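Local coordinates for HP0958 (Helicobacter pylori, PDB 3NA7), which probably acts in flagellar biogenesis as a chaperone and post-transcriptional regulator, built from a long coiled-coil hairpin and a zinc-ribbon domain, at residues I193-C204 against C225-E235. Numbering follows the deposited sequence.
Sequences IVTIKKQACGGC and CPYCGRILYAE. With ZN (zinc ion), chain B.
V194 and L232 pair at the middle of two short parallel strands, 193-195 and 231-233, whose axes approach to 4.8 Å at 31°; V194 N donates almost straight to I231 O (2.9 Å), V194 O takes Y233 N, and I196 N reaches Y233 O from above its carbonyl plane. I193, T195, I231 and Y233 share one sheet face. There I193 and I231 run side by side, while Y233, its CG set between backbone N and carbonyl carbon (chi1 75°), swings its ring across the neighbouring strand, CE2 lying 3.6 Å from I193 CG2 and CZ 3.7 Å from T195 CG2. Helix 4-22 packs on I193 and Y233. On the other face L232 CD2 fits between V194 CG2 and I196 CG1, at 3.8 and 3.7 Å, and also approaches the backbone of C201. Beyond the strands, C201, C204, C225 and C228 bind the zinc ion through SG. C201 SG accepts C204 N and, weakly, G203 N; C225 SG accepts Y227 N and C228 N, all from its own knuckle, consistent with stabilising thiolate charge. R230 extends past G203, with G203 O 3.5 Å over one guanidinium face; its NH1 bonds weakly to C228 SG and its NE to T191. C204 SG meets the Y227 ring at its edge. Two CxxC knuckles clamping one zinc ion beside a small sheet are characteristic of a C4 zinc ribbon.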
loop_
_atom_site.group_PDB
_atom_site.type_symbol
_atom_site.label_atom_id
_atom_site.label_comp_id
_atom_site.label_asym_id
_atom_site.label_seq_id
_atom_site.Cartn_x
_atom_site.Cartn_y
_atom_site.Cartn_z
ATOM N N ILE A 193 -27.031 -8.492 14.380
ATOM C CA ILE A 193 -27.846 -8.445 15.593
ATOM C C ILE A 193 -27.379 -7.318 16.493
ATOM O O ILE A 193 -26.230 -7.297 16.919
ATOM C CB ILE A 193 -27.764 -9.762 16.384
ATOM C CG1 ILE A 193 -28.135 -10.942 15.494
ATOM C CG2 ILE A 193 -28.649 -9.709 17.645
ATOM C CD1 ILE A 193 -27.760 -12.277 16.119
ATOM N N VAL A 194 -28.278 -6.392 16.800
ATOM C CA VAL A 194 -27.917 -5.219 17.596
ATOM C C VAL A 194 -28.846 -4.977 18.786
ATOM O O VAL A 194 -30.022 -5.334 18.742
ATOM C CB VAL A 194 -27.808 -3.969 16.719
ATOM C CG1 VAL A 194 -26.526 -4.043 15.864
ATOM C CG2 VAL A 194 -29.073 -3.794 15.843
ATOM N N THR A 195 -28.305 -4.382 19.848
ATOM C CA THR A 195 -29.102 -3.988 21.008
ATOM C C THR A 195 -29.720 -2.607 20.776
ATOM O O THR A 195 -29.209 -1.833 19.978
ATOM C CB THR A 195 -28.245 -3.950 22.279
ATOM O OG1 THR A 195 -27.397 -2.796 22.248
ATOM C CG2 THR A 195 -27.379 -5.207 22.391
ATOM N N ILE A 196 -30.822 -2.299 21.455
ATOM C CA ILE A 196 -31.362 -0.939 21.402
ATOM C C ILE A 196 -30.581 -0.059 22.378
ATOM O O ILE A 196 -30.426 -0.420 23.544
ATOM C CB ILE A 196 -32.864 -0.865 21.770
ATOM C CG1 ILE A 196 -33.715 -1.632 20.763
ATOM C CG2 ILE A 196 -33.330 0.600 21.864
ATOM C CD1 ILE A 196 -35.204 -1.649 21.084
ATOM N N LYS A 197 -30.083 1.079 21.892
ATOM C CA LYS A 197 -29.445 2.090 22.747
ATOM C C LYS A 197 -30.214 3.390 22.584
ATOM O O LYS A 197 -30.662 3.710 21.478
ATOM C CB LYS A 197 -27.974 2.286 22.377
ATOM C CG LYS A 197 -27.101 1.045 22.588
ATOM C CD LYS A 197 -25.905 1.067 21.645
ATOM C CE LYS A 197 -25.396 -0.334 21.353
ATOM N NZ LYS A 197 -24.835 -0.446 19.973
ATOM N N LYS A 198 -30.364 4.135 23.678
ATOM C CA LYS A 198 -31.325 5.242 23.736
ATOM C C LYS A 198 -32.714 4.699 23.365
ATOM O O LYS A 198 -33.294 3.874 24.082
ATOM C CB LYS A 198 -30.926 6.398 22.799
ATOM C CG LYS A 198 -29.640 7.133 23.167
ATOM C CD LYS A 198 -29.447 8.361 22.265
ATOM C CE LYS A 198 -28.418 9.346 22.830
ATOM N NZ LYS A 198 -27.023 8.950 22.498
ATOM N N GLN A 199 -33.226 5.149 22.227
ATOM C CA GLN A 199 -34.475 4.643 21.675
ATOM C C GLN A 199 -34.287 4.449 20.170
ATOM O O GLN A 199 -35.244 4.483 19.395
ATOM C CB GLN A 199 -35.605 5.635 21.964
ATOM C CG GLN A 199 -37.015 5.084 21.807
ATOM C CD GLN A 199 -38.092 6.097 22.188
ATOM O OE1 GLN A 199 -37.949 6.846 23.162
ATOM N NE2 GLN A 199 -39.186 6.104 21.431
ATOM N N ALA A 200 -33.039 4.237 19.760
ATOM C CA ALA A 200 -32.718 4.113 18.340
ATOM C C ALA A 200 -32.117 2.741 18.010
ATOM O O ALA A 200 -31.580 2.061 18.891
ATOM C CB ALA A 200 -31.773 5.234 17.918
ATOM N N CYS A 201 -32.196 2.344 16.742
ATOM C CA CYS A 201 -31.612 1.075 16.315
ATOM C C CYS A 201 -30.117 1.128 16.618
ATOM O O CYS A 201 -29.469 2.085 16.238
ATOM C CB CYS A 201 -31.852 0.861 14.815
ATOM S SG CYS A 201 -30.988 -0.564 14.009
ATOM N N GLY A 202 -29.581 0.123 17.311
ATOM C CA GLY A 202 -28.140 0.040 17.554
ATOM C C GLY A 202 -27.283 -0.151 16.301
ATOM O O GLY A 202 -26.047 -0.209 16.387
ATOM N N GLY A 203 -27.941 -0.259 15.146
ATOM C CA GLY A 203 -27.287 -0.495 13.860
ATOM C C GLY A 203 -27.405 0.657 12.878
ATOM O O GLY A 203 -26.436 0.997 12.235
ATOM N N CYS A 204 -28.590 1.256 12.741
ATOM C CA CYS A 204 -28.718 2.469 11.905
ATOM C C CYS A 204 -28.895 3.789 12.678
ATOM O O CYS A 204 -28.800 4.859 12.089
ATOM C CB CYS A 204 -29.819 2.304 10.850
ATOM S SG CYS A 204 -31.482 2.246 11.509
ATOM N N CYS A 225 -35.418 -4.110 12.899
ATOM C CA CYS A 225 -35.545 -2.681 12.749
ATOM C C CYS A 225 -36.293 -2.362 11.464
ATOM O O CYS A 225 -36.007 -2.935 10.422
ATOM C CB CYS A 225 -34.170 -2.008 12.735
ATOM S SG CYS A 225 -34.271 -0.305 12.169
ATOM N N PRO A 226 -37.240 -1.418 11.532
ATOM C CA PRO A 226 -38.032 -1.108 10.343
ATOM C C PRO A 226 -37.312 -0.196 9.341
ATOM O O PRO A 226 -37.786 -0.020 8.216
ATOM C CB PRO A 226 -39.268 -0.420 10.927
ATOM C CG PRO A 226 -38.754 0.260 12.170
ATOM C CD PRO A 226 -37.685 -0.663 12.721
ATOM N N TYR A 227 -36.180 0.385 9.739
ATOM C CA TYR A 227 -35.414 1.242 8.826
ATOM C C TYR A 227 -34.347 0.490 8.050
ATOM O O TYR A 227 -34.120 0.786 6.868
ATOM C CB TYR A 227 -34.799 2.433 9.557
ATOM C CG TYR A 227 -35.714 3.047 10.597
ATOM C CD1 TYR A 227 -36.956 3.585 10.239
ATOM C CD2 TYR A 227 -35.350 3.075 11.934
ATOM C CE1 TYR A 227 -37.808 4.143 11.194
ATOM C CE2 TYR A 227 -36.195 3.638 12.900
ATOM C CZ TYR A 227 -37.417 4.174 12.523
ATOM O OH TYR A 227 -38.246 4.740 13.472
ATOM N N CYS A 228 -33.704 -0.496 8.678
ATOM C CA CYS A 228 -32.578 -1.168 8.005
ATOM C C CYS A 228 -32.641 -2.688 7.934
ATOM O O CYS A 228 -31.924 -3.280 7.148
ATOM C CB CYS A 228 -31.248 -0.765 8.642
ATOM S SG CYS A 228 -31.134 -1.444 10.267
ATOM N N GLY A 229 -33.465 -3.319 8.757
ATOM C CA GLY A 229 -33.725 -4.754 8.607
ATOM C C GLY A 229 -32.999 -5.624 9.617
ATOM O O GLY A 229 -33.238 -6.823 9.689
ATOM N N ARG A 230 -32.109 -5.017 10.400
ATOM C CA ARG A 230 -31.358 -5.742 11.420
ATOM C C ARG A 230 -32.266 -6.372 12.495
ATOM O O ARG A 230 -33.387 -5.908 12.725
ATOM C CB ARG A 230 -30.348 -4.786 12.069
ATOM C CG ARG A 230 -29.234 -4.341 11.127
ATOM C CD ARG A 230 -28.304 -3.348 11.799
ATOM N NE ARG A 230 -27.086 -3.146 11.024
ATOM C CZ ARG A 230 -26.910 -2.155 10.155
ATOM N NH1 ARG A 230 -27.867 -1.253 9.955
ATOM N NH2 ARG A 230 -25.769 -2.045 9.499
ATOM N N ILE A 231 -31.767 -7.424 13.144
ATOM C CA ILE A 231 -32.401 -7.983 14.323
ATOM C C ILE A 231 -32.082 -7.115 15.555
ATOM O O ILE A 231 -30.929 -6.729 15.769
ATOM C CB ILE A 231 -31.935 -9.426 14.582
ATOM C CG1 ILE A 231 -32.345 -10.341 13.430
ATOM C CG2 ILE A 231 -32.503 -9.954 15.909
ATOM C CD1 ILE A 231 -31.529 -11.621 13.371
ATOM N N LEU A 232 -33.119 -6.824 16.345
ATOM C CA LEU A 232 -33.037 -5.976 17.547
ATOM C C LEU A 232 -33.415 -6.711 18.830
ATOM O O LEU A 232 -34.364 -7.495 18.849
ATOM C CB LEU A 232 -33.984 -4.785 17.414
ATOM C CG LEU A 232 -33.511 -3.487 16.771
ATOM C CD1 LEU A 232 -34.694 -2.541 16.676
ATOM C CD2 LEU A 232 -32.387 -2.878 17.575
ATOM N N TYR A 233 -32.681 -6.454 19.903
ATOM C CA TYR A 233 -33.091 -6.945 21.216
ATOM C C TYR A 233 -32.700 -6.019 22.360
ATOM O O TYR A 233 -31.686 -5.330 22.289
ATOM C CB TYR A 233 -32.573 -8.365 21.470
ATOM C CG TYR A 233 -31.102 -8.488 21.787
ATOM C CD1 TYR A 233 -30.665 -8.773 23.084
ATOM C CD2 TYR A 233 -30.143 -8.351 20.788
ATOM C CE1 TYR A 233 -29.298 -8.907 23.372
ATOM C CE2 TYR A 233 -28.786 -8.480 21.063
ATOM C CZ TYR A 233 -28.366 -8.753 22.348
ATOM O OH TYR A 233 -27.012 -8.874 22.591
ATOM N N ALA A 234 -33.528 -6.005 23.399
ATOM C CA ALA A 234 -33.197 -5.316 24.643
ATOM C C ALA A 234 -32.295 -6.212 25.474
ATOM O O ALA A 234 -32.648 -7.358 25.749
ATOM C CB ALA A 234 -34.449 -4.999 25.409
ATOM N N GLU A 235 -31.128 -5.704 25.858
ATOM C CA GLU A 235 -30.230 -6.450 26.742
ATOM C C GLU A 235 -30.963 -6.806 28.045
ATOM O O GLU A 235 -30.802 -6.130 29.065
ATOM C CB GLU A 235 -28.952 -5.642 27.024
ATOM C CG GLU A 235 -27.816 -5.856 26.011
ATOM C CD GLU A 235 -26.889 -7.017 26.382
ATOM O OE1 GLU A 235 -25.696 -6.758 26.658
ATOM O OE2 GLU A 235 -27.349 -8.182 26.404
HETATM ZN ZN ZN B . -31.800 -0.003 12.131
#